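Local coordinates for D-alanyl-D-alanine carboxypeptidase (Penicillin binding protein) family protein (Francisella tularensis subsp. tularensis, PDB 6OSU) that probably removes the terminal D-alanine from peptidoglycan precursor peptides as a penicillin-binding serine carboxypeptidase of the S11 family, at residues N265-L268 with F269-D272. Numbering follows the deposited sequence.
Sequences NRLL and FTFD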
ATOM      1  N   ASN A 265       8.738  10.867   5.799  1.00 70.02           N
ATOM      2  CA  ASN A 265       8.860   9.419   5.665  1.00 65.42           C
ATOM      3  C   ASN A 265      10.326   9.118   5.384  1.00 65.52           C
ATOM      4  O   ASN A 265      10.791   9.168   4.243  1.00 65.65           O
ATOM      5  CB  ASN A 265       7.947   8.888   4.567  1.00 61.47           C
ATOM      6  CG  ASN A 265       8.033   7.381   4.417  1.00 60.21           C
ATOM      7  OD1 ASN A 265       8.610   6.694   5.260  1.00 59.55           O
ATOM      8  ND2 ASN A 265       7.456   6.859   3.340  1.00 59.90           N
ATOM      9  N   ARG A 266      11.063   8.801   6.452  1.00 64.82           N
ATOM     10  CA  ARG A 266      12.499   8.573   6.332  1.00 65.42           C
ATOM     11  C   ARG A 266      12.816   7.417   5.391  1.00 63.07           C
ATOM     12  O   ARG A 266      13.907   7.371   4.812  1.00 63.55           O
ATOM     13  CB  ARG A 266      13.102   8.310   7.712  1.00 67.58           C
ATOM     14  CG  ARG A 266      13.088   9.512   8.644  1.00 69.30           C
ATOM     15  CD  ARG A 266      13.856  10.661   8.028  1.00 72.49           C
ATOM     16  NE  ARG A 266      15.146  10.217   7.505  1.00 76.15           N
ATOM     17  CZ  ARG A 266      15.928  10.950   6.718  1.00 78.07           C
ATOM     18  NH1 ARG A 266      15.554  12.172   6.359  1.00 77.50           N
ATOM     19  NH2 ARG A 266      17.081  10.458   6.289  1.00 80.77           N
ATOM     20  N   LEU A 267      11.875   6.484   5.221  1.00 60.46           N
ATOM     21  CA  LEU A 267      12.121   5.310   4.390  1.00 58.88           C
ATOM     22  C   LEU A 267      12.459   5.681   2.952  1.00 58.60           C
ATOM     23  O   LEU A 267      13.184   4.939   2.279  1.00 60.02           O
ATOM     24  CB  LEU A 267      10.902   4.388   4.421  1.00 56.25           C
ATOM     25  CG  LEU A 267      10.999   3.132   5.286  1.00 55.19           C
ATOM     26  CD1 LEU A 267      11.328   3.491   6.723  1.00 55.52           C
ATOM     27  CD2 LEU A 267       9.699   2.349   5.211  1.00 53.56           C
ATOM     28  N   LEU A 268      11.945   6.815   2.463  1.00 57.36           N
ATOM     29  CA  LEU A 268      12.253   7.241   1.100  1.00 59.15           C
ATOM     30  C   LEU A 268      13.755   7.356   0.883  1.00 63.69           C
ATOM     31  O   LEU A 268      14.263   7.015  -0.190  1.00 66.30           O
ATOM     32  CB  LEU A 268      11.580   8.579   0.796  1.00 57.49           C
ATOM     33  CG  LEU A 268      10.057   8.623   0.733  1.00 55.54           C
ATOM     34  CD1 LEU A 268       9.606  10.019   0.334  1.00 56.24           C
ATOM     35  CD2 LEU A 268       9.531   7.576  -0.236  1.00 54.51           C
ATOM     36  N   PHE A 269      14.481   7.829   1.893  1.00 65.35           N
ATOM     37  CA  PHE A 269      15.913   8.059   1.775  1.00 69.39           C
ATOM     38  C   PHE A 269      16.741   6.839   2.151  1.00 70.83           C
ATOM     39  O   PHE A 269      17.847   6.664   1.622  1.00 73.51           O
ATOM     40  CB  PHE A 269      16.330   9.243   2.656  1.00 70.24           C
ATOM     41  CG  PHE A 269      15.429  10.443   2.532  1.00 69.48           C
ATOM     42  CD1 PHE A 269      15.739  11.474   1.658  1.00 70.92           C
ATOM     43  CD2 PHE A 269      14.270  10.539   3.290  1.00 67.44           C
ATOM     44  CE1 PHE A 269      14.909  12.577   1.541  1.00 70.24           C
ATOM     45  CE2 PHE A 269      13.435  11.636   3.177  1.00 66.50           C
ATOM     46  CZ  PHE A 269      13.757  12.657   2.302  1.00 68.36           C
ATOM     47  N   THR A 270      16.237   5.990   3.046  1.00 69.36           N
ATOM     48  CA  THR A 270      17.015   4.888   3.602  1.00 71.42           C
ATOM     49  C   THR A 270      16.700   3.538   2.968  1.00 72.06           C
ATOM     50  O   THR A 270      17.624   2.770   2.681  1.00 76.25           O
ATOM     51  CB  THR A 270      16.794   4.800   5.116  1.00 70.46           C
ATOM     52  OG1 THR A 270      15.408   4.564   5.394  1.00 67.40           O
ATOM     53  CG2 THR A 270      17.227   6.094   5.790  1.00 71.38           C
ATOM     54  N   PHE A 271      15.428   3.223   2.736  1.00 68.87           N
ATOM     55  CA  PHE A 271      15.032   1.903   2.260  1.00 68.33           C
ATOM     56  C   PHE A 271      15.024   1.887   0.735  1.00 71.56           C
ATOM     57  O   PHE A 271      14.339   2.699   0.103  1.00 71.54           O
ATOM     58  CB  PHE A 271      13.657   1.523   2.810  1.00 62.91           C
ATOM     59  CG  PHE A 271      13.357   0.051   2.734  1.00 60.86           C
ATOM     60  CD1 PHE A 271      13.566  -0.768   3.833  1.00 60.48           C
ATOM     61  CD2 PHE A 271      12.859  -0.511   1.568  1.00 59.03           C
ATOM     62  CE1 PHE A 271      13.286  -2.120   3.769  1.00 60.23           C
ATOM     63  CE2 PHE A 271      12.581  -1.861   1.496  1.00 58.56           C
ATOM     64  CZ  PHE A 271      12.792  -2.668   2.597  1.00 59.36           C
ATOM     65  N   ASP A 272      15.778   0.957   0.152  1.00 75.65           N
ATOM     66  CA  ASP A 272      15.860   0.856  -1.300  1.00 79.22           C
ATOM     67  C   ASP A 272      14.537   0.363  -1.872  1.00 77.09           C
ATOM     68  O   ASP A 272      14.036  -0.698  -1.486  1.00 77.21           O
ATOM     69  CB  ASP A 272      16.988  -0.090  -1.702  1.00 85.24           C
ATOM     70  CG  ASP A 272      17.624   0.292  -3.025  1.00 90.57           C
ATOM     71  OD1 ASP A 272      18.610   1.063  -3.006  1.00 93.79           O
ATOM     72  OD2 ASP A 272      17.138  -0.168  -4.083  1.00 92.07           O
TER
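Arg266 lays its guanidinium flat on the ring of Phe269, a cation-pi stack with centres 4.5 Å apart and planes only 7° from parallel. The chain of Arg266 bends at chi2 and chi3, which brings the guanidinium over the Phe269 ring, and NH1 comes down on the ring near its rim, 3.7 Å from CD2. Against the opposite ring face lies CB of Leu268, 4.2 Å from Phe269 CD2, so the aromatic group is held between an apolar neighbour and a cationic one.

The polar contacts belong to a single short turn of helix. Arg266 O accepts three hydrogen bonds: from Phe269 N at 3.0 Å, from Thr270 N at 3.2 Å in the carbonyl plane, and from Thr270 OG1 above that plane. With chi1 at 61°, the Thr270 hydroxyl turns back toward this carbonyl. Leu267 O takes Phe271 N at 2.9 Å, and Phe271 then leaves helical geometry. At the start, Asn265 OD1 caps Leu267 N at 3.3 Å, the donor standing well above the amide carbonyl plane. The Asn265 side chain lies about 7 Å from that of Lys278, a predicted substrate-binding residue, so the capped end sits near the probable active site.

Leu267 and Phe271 run side by side, CG to CB 4.0 Å, and both pack on Leu321 of helix 310-327 and on strand 288-295.

The turn therefore joins strands 258-262 and 274-282, with Leu267 and Phe271 facing sheet and helix and the cation-pi pair on the exposed side. Asp314 of helix 310-327 also touches Arg266, and its carboxylate may partly offset the charge over the ring.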